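Local coordinates for SAM-dependent methyltransferase (Exiguobacterium sibiricum 255-15, PDB 3D2L), which probably transfers a methyl group from S-adenosylmethionine to an acceptor, through a Rossmann-like class I methyltransferase domain, at residues A[127-133]-A[238-243]; A[26-31]-A[133-137]; A[57-62]-A[81-87]. All coordinates share one frame; numbering follows the deposited sequence.

Contact 1 of 3, residues A[127-133]-A[238-243]; sequences LTDGGKL and FVAEKI. With MG (magnesium ion), chain E.
Lys242 O accepts two hydrogen bonds: Gly130 N donates to it at 3.1 Å in a nearly straight bond (173°), and so does a water on the magnesium ion. That water also gives a hydrogen to Glu241 OE2, while Asp129 OD1 binds the metal at 2.3 Å and five waters complete the shell. Through the ion's waters the Asp129 carboxylate is linked to Lys242 O and to Ile243 O at the C-terminus; a short acidic side chain suits this corner.

The corner is a type II turn from Thr128 to Gly131, and Gly130 adopts backbone angles that a side chain would strain. Beyond it the strands pair antiparallel, with Lys242 N on Gly131 O and Leu133 and Ala240 exchanging both bonds. On the face of Lys132 and Glu241, the bent lysine crosses the glutamate in a salt bridge, NZ to OE1 at 3.4 Å. Lys242, extended with CG opposite the backbone N (chi1 -173°), carries NZ to Leu127 O at 2.7 Å; Ala124 O takes another hydrogen. A methionine in its place would probably leave both carbonyls, at the end of helix 113-126, without their donor.

Strand 131-138 lies between strands 97-102 and 235-242, while Leu133 and Ala240 turn to the face where Phe215 of strand 215-222 packs, with Leu210 of helix 203-212 against Leu133.

Contact 2 of 3, residues A[26-31]-A[133-137]; sequences WVLEQV and LLFDV
Leu134 meets Trp26 where helix 20-30 packs on the central sheet of the Rossmann-like methyltransferase fold, against strand 131-138. The short segments run roughly antiparallel, at 150°, with their axes 10.3 Å apart, a spacing that one layer of side chains fills.

The tight part surrounds Leu134, whose two methyls fork, one to the helix residues and one to Val31 just beyond the helix. CD2 sits over one face of the indole in a CH-pi contact, 4.2 Å from the centroid of the Trp26 six-membered ring and 10° off its normal. The same methyl touches Gln30 CG at 3.8 Å and approaches Val27 CG2, while CD1 turns to Val31 CG2 at 4.0 Å. A branched leucine suits this place because each methyl has a separate group to meet. A chi1 of 170° swings the Trp26 indole out from the helix toward the strand, and CH2 at its far end rests on Leu134 CB.

Toward the more open side the contact thins. Only the aliphatic part of Gln30 takes part, for this residue, itself partly exposed, bends at chi2 and carries its amide away from the strand. At the other end buried Asp136 is spoken for by Arg235, Trp23 and Cys104, and Phe237 meets the indole edge-to-face. At the indole's own edge, in its plane, Phe135 N lies 3.8 Å from Trp26 CH2.

Contact 3 of 3, residues A[57-62]-A[81-87]; sequences VTGVDL and VDFWVQD
The beta-alpha-beta unit of strand 56-61, helix 64-76 and strand 82-85 closes here, with Gly59 and Phe83 side by side in parallel strands at one border of the Rossmann-like sheet. Gly59 works in both directions: its N donates to Asp82 O at 2.8 Å and its O accepts from Trp84 N at 2.9 Å. The ladder continues with Asp61 N on Trp84 O, then Gln86 N on Asp61 O, where the donor stands well above the carbonyl plane as the pairing ends.

Glycine suits position 59 because the Phe83 ring comes obliquely against it, CD1 to Gly59 CA at 3.8 Å; a side chain there would collide with the ring. The Phe83 chi1 of -66° brings the ring to this spot, and Val81 CG1 lies over one ring face, toward its rim. Helices 46-51 and 64-76 also touch the ring.

Thr58, Val60 and Trp84 turn to the other side of the sheet. The Thr58 methyl CG2 comes to the edge of the indole, 3.8 Å from CD1 of Trp84, and Val60 CG1 presses on Gln86 CB at 3.4 Å. Further on, Leu62 and Asp87 run alongside each other, CD2 to CB at 3.8 Å, while the Asp87 carboxylate is paired with Arg89. At their start one water bridges the two strands, donating to Val57 O and accepting from Asp82 N.

Asp61 ends its strand with OD1 on Gly43 N and OD2 on Ser63 N. An acidic residue here commonly binds the cofactor's ribose hydroxyls in class I methyltransferases; Asp61 may do the same, though no cofactor is bound, and two N-H donors would probably stabilise its negative charge and hold the carboxylate in position.

All three contacts belong to the mixed seven-stranded sheet. Contact 3 pairs strand 82-85, at one border, with strand 56-61. Contact 1 lies toward the other border, about 20 Å away between centres, and joins strands 131-138 and 235-242. Contact 2 lays helix 20-30 on strand 131-138 and, with its centre about 11 Å from that of contact 1, shares Leu133 with it; Phe238 N and Phe135 O make a probable hydrogen bond between them. Along the chain contact 3 is nested within the loop that contact 2 closes, and the segments of contacts 1 and 2 alternate, so an early helix and the last strand are held together on strand 131-138.

Contact 1 of 3, residues A[127-133]-A[238-243]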
# COMPACT_ATOMS: atom_id res chain seq x y z
N LEU A 127 16.83 0.25 7.58
CA LEU A 127 16.60 -0.34 8.89
C LEU A 127 17.92 -0.79 9.49
O LEU A 127 18.86 -1.12 8.77
CB LEU A 127 15.69 -1.57 8.73
CG LEU A 127 14.30 -1.39 8.13
CD1 LEU A 127 13.71 -2.73 7.62
CD2 LEU A 127 13.43 -0.73 9.23
N THR A 128 18.00 -0.81 10.82
CA THR A 128 19.16 -1.42 11.44
C THR A 128 18.70 -2.77 12.00
O THR A 128 17.54 -3.15 11.79
CB THR A 128 19.75 -0.58 12.55
OG1 THR A 128 18.74 -0.38 13.53
CG2 THR A 128 20.24 0.77 11.99
N ASP A 129 19.62 -3.46 12.66
CA ASP A 129 19.38 -4.77 13.26
C ASP A 129 18.08 -4.75 14.09
O ASP A 129 17.90 -3.93 14.99
CB ASP A 129 20.62 -5.18 14.09
CG ASP A 129 20.48 -6.55 14.79
OD1 ASP A 129 19.70 -7.41 14.34
OD2 ASP A 129 21.19 -6.79 15.81
N GLY A 130 17.17 -5.66 13.78
CA GLY A 130 15.92 -5.73 14.52
C GLY A 130 14.80 -4.93 13.88
O GLY A 130 13.66 -5.12 14.21
N GLY A 131 15.10 -4.07 12.92
CA GLY A 131 14.03 -3.29 12.28
C GLY A 131 13.10 -4.22 11.53
O GLY A 131 13.53 -5.23 11.00
N LYS A 132 11.85 -3.85 11.41
CA LYS A 132 10.89 -4.70 10.74
C LYS A 132 10.42 -4.13 9.43
O LYS A 132 10.39 -2.92 9.26
CB LYS A 132 9.69 -4.97 11.64
CG LYS A 132 10.09 -5.74 12.93
CD LYS A 132 9.09 -6.77 13.31
CE LYS A 132 9.67 -7.78 14.29
NZ LYS A 132 10.09 -7.11 15.55
N LEU A 133 10.07 -5.02 8.50
CA LEU A 133 9.47 -4.70 7.24
C LEU A 133 8.15 -5.46 7.22
O LEU A 133 8.12 -6.69 7.36
CB LEU A 133 10.33 -5.12 6.04
CG LEU A 133 9.71 -5.01 4.64
CD1 LEU A 133 9.24 -3.52 4.30
CD2 LEU A 133 10.68 -5.56 3.59
N PHE A 238 2.97 -10.15 5.37
CA PHE A 238 4.35 -10.59 5.65
C PHE A 238 4.95 -9.72 6.72
O PHE A 238 4.81 -8.50 6.67
CB PHE A 238 5.23 -10.40 4.44
CG PHE A 238 4.91 -11.32 3.33
CD1 PHE A 238 3.80 -11.10 2.53
CD2 PHE A 238 5.72 -12.40 3.07
CE1 PHE A 238 3.49 -11.98 1.49
CE2 PHE A 238 5.42 -13.28 2.04
CZ PHE A 238 4.30 -13.07 1.27
N VAL A 239 5.67 -10.34 7.64
CA VAL A 239 6.40 -9.63 8.67
C VAL A 239 7.79 -10.18 8.54
O VAL A 239 7.99 -11.41 8.56
CB VAL A 239 5.86 -9.88 10.13
CG1 VAL A 239 6.67 -9.06 11.16
CG2 VAL A 239 4.37 -9.54 10.20
N ALA A 240 8.76 -9.27 8.37
CA ALA A 240 10.17 -9.65 8.21
C ALA A 240 11.03 -8.76 9.08
O ALA A 240 10.66 -7.62 9.40
CB ALA A 240 10.61 -9.56 6.73
N GLU A 241 12.18 -9.28 9.51
CA GLU A 241 13.07 -8.49 10.37
C GLU A 241 14.50 -8.46 9.82
O GLU A 241 15.02 -9.47 9.36
CB GLU A 241 13.04 -9.09 11.76
CG GLU A 241 13.94 -8.41 12.73
CD GLU A 241 13.82 -9.02 14.08
OE1 GLU A 241 12.68 -9.07 14.58
OE2 GLU A 241 14.86 -9.45 14.63
N LYS A 242 15.13 -7.30 9.88
CA LYS A 242 16.46 -7.15 9.36
C LYS A 242 17.43 -7.94 10.24
O LYS A 242 17.44 -7.75 11.45
CB LYS A 242 16.91 -5.69 9.32
CG LYS A 242 18.26 -5.57 8.59
CD LYS A 242 18.75 -4.20 8.37
CE LYS A 242 20.16 -4.22 7.71
NZ LYS A 242 20.60 -2.83 7.63
N ILE A 243 18.22 -8.79 9.61
CA ILE A 243 19.25 -9.58 10.31
C ILE A 243 20.42 -8.61 10.62
O ILE A 243 20.90 -8.48 11.77
CB ILE A 243 19.69 -10.78 9.42
CG1 ILE A 243 18.55 -11.77 9.30
CG2 ILE A 243 20.94 -11.45 10.00
CD1 ILE A 243 18.80 -12.92 8.30
OXT ILE A 243 20.89 -7.93 9.70
MG MG E . 18.91 -9.38 15.19
O HOH W 1 20.39 -9.16 16.33
O HOH W 2 17.43 -8.91 13.84
O HOH W 3 20.07 -10.03 13.77
O HOH W 4 18.14 -11.07 15.95
O HOH W 5 17.76 -8.32 16.64

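Contact 2 of 3, residues A[26-31]-A[133-137]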
# COMPACT_ATOMS: atom_id res chain seq x y z
N TRP A 26 -2.96 -4.52 13.05
CA TRP A 26 -1.94 -5.52 12.70
C TRP A 26 -0.52 -4.99 12.92
O TRP A 26 0.32 -5.66 13.50
CB TRP A 26 -2.15 -5.98 11.25
CG TRP A 26 -1.04 -6.82 10.70
CD1 TRP A 26 -0.64 -8.03 11.14
CD2 TRP A 26 -0.22 -6.52 9.57
NE1 TRP A 26 0.41 -8.48 10.40
CE2 TRP A 26 0.69 -7.58 9.42
CE3 TRP A 26 -0.15 -5.45 8.68
CZ2 TRP A 26 1.64 -7.64 8.39
CZ3 TRP A 26 0.82 -5.49 7.65
CH2 TRP A 26 1.69 -6.60 7.52
N VAL A 27 -0.27 -3.76 12.49
CA VAL A 27 1.03 -3.14 12.69
C VAL A 27 1.30 -3.09 14.21
O VAL A 27 2.39 -3.41 14.65
CB VAL A 27 1.14 -1.73 12.01
CG1 VAL A 27 2.50 -1.03 12.35
CG2 VAL A 27 0.94 -1.81 10.45
N LEU A 28 0.29 -2.71 14.99
CA LEU A 28 0.41 -2.64 16.47
C LEU A 28 0.83 -3.98 17.11
O LEU A 28 1.46 -4.00 18.17
CB LEU A 28 -0.88 -2.10 17.05
CG LEU A 28 -1.06 -0.60 16.84
CD1 LEU A 28 -2.45 -0.17 17.14
CD2 LEU A 28 -0.06 0.18 17.70
N GLU A 29 0.50 -5.10 16.46
CA GLU A 29 0.91 -6.43 16.93
C GLU A 29 2.36 -6.73 16.66
O GLU A 29 2.92 -7.62 17.31
CB GLU A 29 0.09 -7.53 16.25
CG GLU A 29 -1.39 -7.41 16.48
CD GLU A 29 -2.18 -8.50 15.73
OE1 GLU A 29 -1.67 -9.05 14.71
OE2 GLU A 29 -3.32 -8.77 16.17
N GLN A 30 2.97 -6.03 15.70
CA GLN A 30 4.34 -6.28 15.30
C GLN A 30 5.35 -5.23 15.67
O GLN A 30 6.53 -5.57 15.78
CB GLN A 30 4.46 -6.42 13.76
CG GLN A 30 3.41 -7.26 13.13
CD GLN A 30 3.33 -8.64 13.71
OE1 GLN A 30 4.33 -9.19 14.19
NE2 GLN A 30 2.14 -9.22 13.67
N VAL A 31 4.93 -3.97 15.85
CA VAL A 31 5.87 -2.87 16.11
C VAL A 31 5.38 -2.15 17.32
O VAL A 31 4.24 -1.72 17.33
CB VAL A 31 5.97 -1.90 14.88
CG1 VAL A 31 6.98 -0.71 15.15
CG2 VAL A 31 6.33 -2.68 13.62
N LEU A 133 10.07 -5.02 8.50
CA LEU A 133 9.47 -4.70 7.24
C LEU A 133 8.15 -5.46 7.22
O LEU A 133 8.12 -6.69 7.36
CB LEU A 133 10.33 -5.12 6.04
CG LEU A 133 9.71 -5.01 4.64
CD1 LEU A 133 9.24 -3.52 4.30
CD2 LEU A 133 10.68 -5.56 3.59
N LEU A 134 7.06 -4.70 7.06
CA LEU A 134 5.71 -5.23 7.01
C LEU A 134 5.06 -4.82 5.71
O LEU A 134 5.13 -3.67 5.34
CB LEU A 134 4.86 -4.65 8.14
CG LEU A 134 5.06 -5.13 9.56
CD1 LEU A 134 6.37 -4.64 10.09
CD2 LEU A 134 3.89 -4.63 10.44
N PHE A 135 4.41 -5.76 5.04
CA PHE A 135 3.65 -5.48 3.83
C PHE A 135 2.58 -6.55 3.61
O PHE A 135 2.70 -7.69 4.05
CB PHE A 135 4.51 -5.35 2.54
CG PHE A 135 5.27 -6.62 2.16
CD1 PHE A 135 4.72 -7.56 1.31
CD2 PHE A 135 6.54 -6.85 2.64
CE1 PHE A 135 5.40 -8.70 0.95
CE2 PHE A 135 7.24 -8.00 2.25
CZ PHE A 135 6.67 -8.91 1.44
N ASP A 136 1.53 -6.16 2.90
CA ASP A 136 0.45 -7.07 2.52
C ASP A 136 0.25 -6.96 1.02
O ASP A 136 0.37 -5.86 0.42
CB ASP A 136 -0.85 -6.76 3.27
CG ASP A 136 -1.31 -5.32 3.08
OD1 ASP A 136 -0.72 -4.40 3.70
OD2 ASP A 136 -2.29 -5.13 2.34
N VAL A 137 -0.02 -8.12 0.41
CA VAL A 137 -0.15 -8.23 -1.05
C VAL A 137 -1.29 -9.12 -1.44
O VAL A 137 -1.80 -9.89 -0.62
CB VAL A 137 1.15 -8.80 -1.72
CG1 VAL A 137 2.30 -7.78 -1.72
CG2 VAL A 137 1.59 -10.12 -1.08

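Contact 3 of 3, residues A[57-62]-A[81-87]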
# COMPACT_ATOMS: atom_id res chain seq x y z
N VAL A 57 5.73 8.78 12.56
CA VAL A 57 5.61 8.29 11.19
C VAL A 57 6.04 9.27 10.14
O VAL A 57 5.85 10.49 10.27
CB VAL A 57 4.12 7.84 10.89
CG1 VAL A 57 4.02 6.98 9.58
CG2 VAL A 57 3.60 7.04 12.02
N THR A 58 6.62 8.73 9.08
CA THR A 58 6.99 9.49 7.91
C THR A 58 6.35 8.75 6.75
O THR A 58 6.44 7.51 6.68
CB THR A 58 8.51 9.51 7.72
OG1 THR A 58 9.10 10.17 8.82
CG2 THR A 58 8.86 10.22 6.47
N GLY A 59 5.65 9.49 5.88
CA GLY A 59 5.03 8.92 4.70
C GLY A 59 5.78 9.24 3.41
O GLY A 59 6.29 10.34 3.21
N VAL A 60 5.80 8.29 2.49
CA VAL A 60 6.47 8.46 1.22
C VAL A 60 5.60 7.90 0.09
O VAL A 60 5.00 6.84 0.23
CB VAL A 60 7.82 7.69 1.25
CG1 VAL A 60 8.36 7.51 -0.12
CG2 VAL A 60 8.84 8.40 2.16
N ASP A 61 5.50 8.64 -1.01
CA ASP A 61 4.77 8.19 -2.21
C ASP A 61 5.36 8.87 -3.46
O ASP A 61 6.00 9.92 -3.36
CB ASP A 61 3.31 8.54 -2.08
CG ASP A 61 2.43 7.76 -3.01
OD1 ASP A 61 2.15 6.59 -2.71
OD2 ASP A 61 1.96 8.34 -4.00
N LEU A 62 5.15 8.30 -4.64
CA LEU A 62 5.62 8.94 -5.87
C LEU A 62 4.70 10.07 -6.33
O LEU A 62 5.10 10.87 -7.14
CB LEU A 62 5.82 7.93 -7.02
CG LEU A 62 7.21 7.32 -7.22
CD1 LEU A 62 7.17 6.22 -8.27
CD2 LEU A 62 8.25 8.40 -7.60
N VAL A 81 3.30 14.75 10.59
CA VAL A 81 3.70 13.69 9.73
C VAL A 81 4.38 14.27 8.48
O VAL A 81 3.77 14.97 7.68
CB VAL A 81 2.52 12.80 9.33
CG1 VAL A 81 3.00 11.65 8.53
CG2 VAL A 81 1.78 12.26 10.59
N ASP A 82 5.64 13.94 8.33
CA ASP A 82 6.41 14.36 7.17
C ASP A 82 6.03 13.45 6.02
O ASP A 82 6.10 12.26 6.19
CB ASP A 82 7.89 14.15 7.44
CG ASP A 82 8.47 15.17 8.37
OD1 ASP A 82 8.15 16.37 8.29
OD2 ASP A 82 9.29 14.76 9.19
N PHE A 83 5.59 14.02 4.89
CA PHE A 83 5.34 13.32 3.66
C PHE A 83 6.38 13.81 2.62
O PHE A 83 6.58 15.04 2.39
CB PHE A 83 3.90 13.56 3.17
CG PHE A 83 2.81 12.97 4.07
CD1 PHE A 83 2.47 11.63 3.99
CD2 PHE A 83 2.11 13.78 4.98
CE1 PHE A 83 1.48 11.09 4.77
CE2 PHE A 83 1.14 13.27 5.76
CZ PHE A 83 0.81 11.89 5.67
N TRP A 84 7.06 12.87 2.01
CA TRP A 84 8.07 13.16 1.02
C TRP A 84 7.81 12.38 -0.24
O TRP A 84 7.26 11.27 -0.17
CB TRP A 84 9.46 12.81 1.55
CG TRP A 84 9.86 13.50 2.84
CD1 TRP A 84 10.02 12.93 4.06
CD2 TRP A 84 10.17 14.90 3.01
NE1 TRP A 84 10.42 13.87 4.97
CE2 TRP A 84 10.50 15.09 4.36
CE3 TRP A 84 10.14 16.02 2.15
CZ2 TRP A 84 10.83 16.35 4.88
CZ3 TRP A 84 10.48 17.25 2.66
CH2 TRP A 84 10.82 17.41 4.02
N VAL A 85 8.17 12.98 -1.39
CA VAL A 85 7.98 12.36 -2.72
C VAL A 85 9.21 11.51 -2.98
O VAL A 85 10.30 12.03 -3.10
CB VAL A 85 7.81 13.39 -3.83
CG1 VAL A 85 7.74 12.73 -5.23
CG2 VAL A 85 6.56 14.26 -3.56
N GLN A 86 9.03 10.20 -3.01
CA GLN A 86 10.12 9.28 -3.26
C GLN A 86 9.57 7.99 -3.81
O GLN A 86 8.46 7.61 -3.51
CB GLN A 86 10.90 8.92 -1.98
CG GLN A 86 11.55 10.03 -1.20
CD GLN A 86 12.42 9.51 -0.05
OE1 GLN A 86 12.82 8.35 -0.03
NE2 GLN A 86 12.72 10.38 0.91
N ASP A 87 10.38 7.33 -4.60
CA ASP A 87 10.06 6.04 -5.19
C ASP A 87 10.47 4.97 -4.15
O ASP A 87 11.58 5.07 -3.61
CB ASP A 87 10.92 5.95 -6.45
CG ASP A 87 10.63 4.74 -7.30
OD1 ASP A 87 10.25 3.68 -6.76
OD2 ASP A 87 10.83 4.86 -8.52
O HOH W 6 7.26 12.60 10.53